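Local coordinates for protein archaeal actin homolog (Thermoplasma acidophilum, PDB 2FSJ) that polymerizes in the presence of nucleoside triphosphates, ATP being optimal, into bundles of helical filaments as an archaeal relative of actin, at residues P273-L278 / N308-R313; D228-L233 / E252-P257. All coordinates share one frame; numbering follows the deposited sequence.

Contact 1. Residues P273-L278 / N308-R313; sequences PILEDL and NLIGDR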
loop_
_atom_site.group_PDB
_atom_site.type_symbol
_atom_site.label_atom_id
_atom_site.label_comp_id
_atom_site.label_asym_id
_atom_site.label_seq_id
_atom_site.Cartn_x
_atom_site.Cartn_y
_atom_site.Cartn_z
ATOM N N PRO A 273 13.352 18.538 9.987
ATOM C CA PRO A 273 13.529 17.989 11.341
ATOM C C PRO A 273 12.475 16.964 11.834
ATOM O O PRO A 273 12.806 16.075 12.626
ATOM C CB PRO A 273 13.494 19.249 12.204
ATOM C CG PRO A 273 13.937 20.294 11.293
ATOM C CD PRO A 273 13.314 20.011 9.996
ATOM N N ILE A 274 11.235 17.099 11.374
ATOM C CA ILE A 274 10.141 16.193 11.736
ATOM C C ILE A 274 10.392 14.847 11.007
ATOM O O ILE A 274 10.293 13.797 11.603
ATOM C CB ILE A 274 8.791 16.817 11.318
ATOM C CG1 ILE A 274 8.510 18.101 12.143
ATOM C CG2 ILE A 274 7.673 15.841 11.455
ATOM C CD1 ILE A 274 7.592 19.018 11.476
ATOM N N LEU A 275 10.726 14.909 9.733
ATOM C CA LEU A 275 11.075 13.729 8.939
ATOM C C LEU A 275 12.319 12.999 9.409
ATOM O O LEU A 275 12.370 11.754 9.385
ATOM C CB LEU A 275 11.187 14.083 7.452
ATOM C CG LEU A 275 9.869 14.421 6.746
ATOM C CD1 LEU A 275 10.159 15.114 5.371
ATOM C CD2 LEU A 275 8.955 13.250 6.592
ATOM N N GLU A 276 13.308 13.730 9.877
ATOM C CA GLU A 276 14.487 13.102 10.489
ATOM C C GLU A 276 14.130 12.396 11.793
ATOM O O GLU A 276 14.632 11.314 12.075
ATOM C CB GLU A 276 15.555 14.151 10.808
ATOM C CG GLU A 276 16.902 13.550 11.144
ATOM C CD GLU A 276 17.914 13.877 10.054
ATOM O OE1 GLU A 276 18.278 15.084 9.946
ATOM O OE2 GLU A 276 18.309 12.947 9.282
ATOM N N ASP A 277 13.248 13.003 12.574
ATOM C CA ASP A 277 12.748 12.373 13.783
ATOM C C ASP A 277 12.017 11.083 13.455
ATOM O O ASP A 277 12.217 10.103 14.138
ATOM C CB ASP A 277 11.802 13.287 14.566
ATOM C CG ASP A 277 11.367 12.672 15.876
ATOM O OD1 ASP A 277 12.228 12.349 16.728
ATOM O OD2 ASP A 277 10.183 12.394 16.138
ATOM N N LEU A 278 11.197 11.076 12.409
ATOM C CA LEU A 278 10.487 9.830 12.018
ATOM C C LEU A 278 11.490 8.725 11.669
ATOM O O LEU A 278 11.413 7.594 12.169
ATOM C CB LEU A 278 9.601 10.107 10.825
ATOM C CG LEU A 278 8.900 8.944 10.121
ATOM C CD1 LEU A 278 8.067 8.143 11.186
ATOM C CD2 LEU A 278 8.066 9.455 9.030
ATOM N N ASN A 308 10.141 7.408 -0.289
ATOM C CA ASN A 308 10.459 8.627 -1.083
ATOM C C ASN A 308 11.004 9.780 -0.265
ATOM O O ASN A 308 11.761 10.617 -0.765
ATOM C CB ASN A 308 9.216 9.176 -1.752
ATOM C CG ASN A 308 8.898 8.478 -2.995
ATOM O OD1 ASN A 308 7.759 8.096 -3.198
ATOM N ND2 ASN A 308 9.904 8.296 -3.867
ATOM N N LEU A 309 10.560 9.865 0.980
ATOM C CA LEU A 309 10.961 10.941 1.869
ATOM C C LEU A 309 12.179 10.696 2.749
ATOM O O LEU A 309 12.909 11.636 3.079
ATOM C CB LEU A 309 9.788 11.264 2.787
ATOM C CG LEU A 309 8.614 11.903 2.044
ATOM C CD1 LEU A 309 7.379 11.894 2.913
ATOM C CD2 LEU A 309 8.984 13.339 1.589
ATOM N N ILE A 310 12.365 9.459 3.214
ATOM C CA ILE A 310 13.406 9.164 4.204
ATOM C C ILE A 310 14.201 7.863 3.905
ATOM O O ILE A 310 14.968 7.428 4.726
ATOM C CB ILE A 310 12.766 9.022 5.650
ATOM C CG1 ILE A 310 11.720 7.908 5.666
ATOM C CG2 ILE A 310 12.204 10.352 6.151
ATOM C CD1 ILE A 310 11.260 7.481 7.055
ATOM N N GLY A 311 13.950 7.205 2.790
ATOM C CA GLY A 311 14.528 5.880 2.529
ATOM C C GLY A 311 16.053 5.831 2.652
ATOM O O GLY A 311 16.636 4.876 3.228
ATOM N N ASP A 312 16.697 6.876 2.135
ATOM C CA ASP A 312 18.150 6.961 2.126
ATOM C C ASP A 312 18.737 6.894 3.515
ATOM O O ASP A 312 19.841 6.390 3.689
ATOM C CB ASP A 312 18.645 8.238 1.460
ATOM C CG ASP A 312 18.546 8.191 -0.070
ATOM O OD1 ASP A 312 18.308 7.107 -0.629
ATOM O OD2 ASP A 312 18.713 9.215 -0.775
ATOM N N ARG A 313 18.010 7.425 4.491
ATOM C CA ARG A 313 18.441 7.395 5.865
ATOM C C ARG A 313 18.589 5.995 6.414
ATOM O O ARG A 313 19.256 5.838 7.427
ATOM C CB ARG A 313 17.463 8.127 6.787
ATOM C CG ARG A 313 17.420 9.606 6.647
ATOM C CD ARG A 313 18.702 10.308 7.160
ATOM N NE ARG A 313 19.196 9.783 8.440
ATOM C CZ ARG A 313 18.554 9.870 9.604
ATOM N NH1 ARG A 313 17.388 10.478 9.698
ATOM N NH2 ARG A 313 19.089 9.356 10.680
#

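Contact 2. Residues D228-L233 / E252-P257; sequences DAISAL and EALSHP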
loop_
_atom_site.group_PDB
_atom_site.type_symbol
_atom_site.label_atom_id
_atom_site.label_comp_id
_atom_site.label_asym_id
_atom_site.label_seq_id
_atom_site.Cartn_x
_atom_site.Cartn_y
_atom_site.Cartn_z
ATOM N N ASP A 228 2.337 10.417 11.122
ATOM C CA ASP A 228 2.884 11.018 12.342
ATOM C C ASP A 228 3.672 12.281 12.038
ATOM O O ASP A 228 3.579 13.252 12.785
ATOM C CB ASP A 228 3.725 10.032 13.088
ATOM C CG ASP A 228 2.910 8.793 13.520
ATOM O OD1 ASP A 228 2.008 8.932 14.384
ATOM O OD2 ASP A 228 3.045 7.665 12.993
ATOM N N ALA A 229 4.389 12.284 10.923
ATOM C CA ALA A 229 5.077 13.494 10.447
ATOM C C ALA A 229 4.075 14.549 9.980
ATOM O O ALA A 229 4.251 15.716 10.301
ATOM C CB ALA A 229 6.097 13.176 9.337
ATOM N N ILE A 230 3.015 14.118 9.290
ATOM C CA ILE A 230 1.936 15.027 8.841
ATOM C C ILE A 230 1.219 15.664 10.053
ATOM O O ILE A 230 0.982 16.887 10.089
ATOM C CB ILE A 230 0.922 14.276 7.961
ATOM C CG1 ILE A 230 1.587 13.800 6.661
ATOM C CG2 ILE A 230 -0.281 15.149 7.626
ATOM C CD1 ILE A 230 0.851 12.643 6.002
ATOM N N SER A 231 0.936 14.855 11.067
ATOM C CA SER A 231 0.292 15.390 12.275
ATOM C C SER A 231 1.211 16.340 13.021
ATOM O O SER A 231 0.757 17.394 13.528
ATOM C CB SER A 231 -0.171 14.271 13.209
ATOM O OG SER A 231 -1.262 13.613 12.565
ATOM N N ALA A 232 2.476 15.993 13.108
ATOM C CA ALA A 232 3.448 16.880 13.765
ATOM C C ALA A 232 3.573 18.242 13.028
ATOM O O ALA A 232 3.620 19.281 13.650
ATOM C CB ALA A 232 4.817 16.209 13.915
ATOM N N LEU A 233 3.567 18.230 11.696
ATOM C CA LEU A 233 3.649 19.463 10.929
ATOM C C LEU A 233 2.358 20.283 11.070
ATOM O O LEU A 233 2.389 21.516 11.174
ATOM C CB LEU A 233 3.962 19.159 9.450
ATOM C CG LEU A 233 4.054 20.370 8.479
ATOM C CD1 LEU A 233 4.970 21.437 8.997
ATOM C CD2 LEU A 233 4.486 19.981 7.077
ATOM N N GLU A 252 1.171 17.514 1.492
ATOM C CA GLU A 252 1.903 18.264 0.456
ATOM C C GLU A 252 2.976 19.098 1.086
ATOM O O GLU A 252 4.083 19.160 0.585
ATOM C CB GLU A 252 1.002 19.223 -0.307
ATOM C CG GLU A 252 -0.084 18.620 -1.162
ATOM C CD GLU A 252 -0.741 19.711 -2.021
ATOM O OE1 GLU A 252 0.017 20.581 -2.545
ATOM O OE2 GLU A 252 -2.003 19.723 -2.138
ATOM N N ALA A 253 2.660 19.719 2.216
ATOM C CA ALA A 253 3.593 20.635 2.864
ATOM C C ALA A 253 4.847 19.955 3.410
ATOM O O ALA A 253 5.796 20.618 3.816
ATOM C CB ALA A 253 2.866 21.465 3.943
ATOM N N LEU A 254 4.873 18.621 3.426
ATOM C CA LEU A 254 6.121 17.888 3.704
ATOM C C LEU A 254 7.241 18.090 2.650
ATOM O O LEU A 254 8.419 18.108 2.991
ATOM C CB LEU A 254 5.852 16.374 3.805
ATOM C CG LEU A 254 5.031 15.830 4.969
ATOM C CD1 LEU A 254 4.766 14.341 4.688
ATOM C CD2 LEU A 254 5.664 16.016 6.337
ATOM N N SER A 255 6.860 18.187 1.381
ATOM C CA SER A 255 7.813 18.292 0.252
ATOM C C SER A 255 8.024 19.724 -0.254
ATOM O O SER A 255 9.143 20.110 -0.646
ATOM C CB SER A 255 7.309 17.395 -0.879
ATOM O OG SER A 255 7.060 16.099 -0.369
ATOM N N HIS A 256 6.973 20.534 -0.216
ATOM C CA HIS A 256 7.089 21.932 -0.627
ATOM C C HIS A 256 6.090 22.888 0.065
ATOM O O HIS A 256 5.001 22.489 0.483
ATOM C CB HIS A 256 6.945 22.054 -2.150
ATOM C CG HIS A 256 5.664 21.513 -2.670
ATOM N ND1 HIS A 256 5.510 20.193 -3.036
ATOM C CD2 HIS A 256 4.467 22.106 -2.881
ATOM C CE1 HIS A 256 4.267 19.993 -3.439
ATOM N NE2 HIS A 256 3.614 21.141 -3.363
ATOM N N PRO A 257 6.430 24.169 0.115
ATOM C CA PRO A 257 5.529 25.130 0.772
ATOM C C PRO A 257 4.199 25.195 0.039
ATOM O O PRO A 257 4.082 24.940 -1.165
ATOM C CB PRO A 257 6.316 26.448 0.748
ATOM C CG PRO A 257 7.768 26.031 0.453
ATOM C CD PRO A 257 7.637 24.829 -0.438
#

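Contact 1. Residues P273-L278 / N308-R313
Ile310 is the main bump of this contact, and it drops between Leu275 and Leu278 on one side of the helix that contains 273-278. Its two branches do separate work. CG2 settles beside the backbone of Leu275, 3.5 Å from Leu275 O, and also meets the root of that side chain, Ile310 CG2 lying 4.1 Å from Leu275 CB. The longer branch reaches on along the helix until Ile310 CD1 is 4.1 Å from Leu278 CG, the two side chains crossing at about a right angle. This split follows from chi1 of 59°, which wedges CG1 between the backbone N and the carbonyl carbon and turns CG2 anti to that carbon. Beside this seat, methyl meets methyl: Leu275 CD2 is 4.2 Å from Leu309 CD1, closing one end of the hollow. At the other end the chemistry changes. Arg313 bends at chi2 and chi3 and swings its guanidinium against Glu276, whose OE2 lies over one face of the group and forms a salt bridge of 2.7 Å to Arg313 NH1. Carboxylate and guanidinium planes stand 72° apart, so this is a one-oxygen grip from above and not a flat, paired one. Arg313 NH2 is held as well, by a hydrogen bond to Asn280 OD1 and a salt bridge to Glu316, which should steady the group against rotation. Ile310 also touches Ala279 and Ile282, completing with Leu275 and Leu278 a knob-into-hole seat on helix 268-290. That long helix thus packs against the short helix 307-310, which follows strand 297-303 of the four-stranded sheet, while on another side its Ile274 and Leu275 lean on helix 226-241.

Contact 2. Residues D228-L233 / E252-P257
Two consecutive helices of the C-terminal half of this actin-like fold, 226-241 and 247-253, pack against each other, and Leu254, in segment 252-257, lies against Ala229, Ile230 and Leu233 of the first. Its side chain forks against these three residues. Leu254 CD1 lies 3.8 Å from Ile230 CG1, with the side chains crossing at about a right angle, whereas Leu254 CD2 points to Ala229, 4.2 Å from Ala229 CB. The same methyl also meets Leu233, at 4.2 Å between Leu254 CD2 and Leu233 CD2. Leu233 answers from the next turn of its helix: with CG anti to the backbone N (chi1 179°), it extends across so that one methyl serves both side chain and backbone. Leu233 CD2 is 3.8 Å from Ala253 CB and 3.6 Å from Ala253 O, and it also rests near the amide N of Leu254, so it packs on the peptide joining these two residues. No hydrogen bond crosses between the segments; all five touching residues are buried and the contact is purely apolar. The backbone that offers Leu254 is shaped by Glu252 O, which accepts from both Ser255 N at 3.0 Å and His256 N at 3.3 Å. Leu254 O is bonded by the hydroxyl of Ser271, and the backbone of Ala253 pairs with that of Gly267, so two further bonds hold this backbone. Ile230 also packs on Phe247, Ala250 and Gln251, the last an ATP-binding residue. Such a small helical cluster beside the ATP-binding site is consistent with the helical part of subdomain IIB in actin-fold proteins.

In the fold
The centres of contacts 1 and 2 lie about 11 Å apart, and helices 226-241 and 268-290 pack together between them. Contact 2 is buried throughout and wholly apolar; contact 1 has a buried centre at Ile310 but runs out to an exposed edge, where apolar packing gives way to a salt bridge. Direct packing joins them: Ile274 CG2 is 3.8 Å from Ala232 CB, and Leu275 CD2 is 4.0 Å from Ala229 CB. Leu309 also touches Leu254 and Ser255, so the short helix 307-310 and segment 252-257 meet. Both lie near ATP-binding residues: Asn308 opens segment 308-313, and Gln251 immediately precedes segment 252-257 of contact 2.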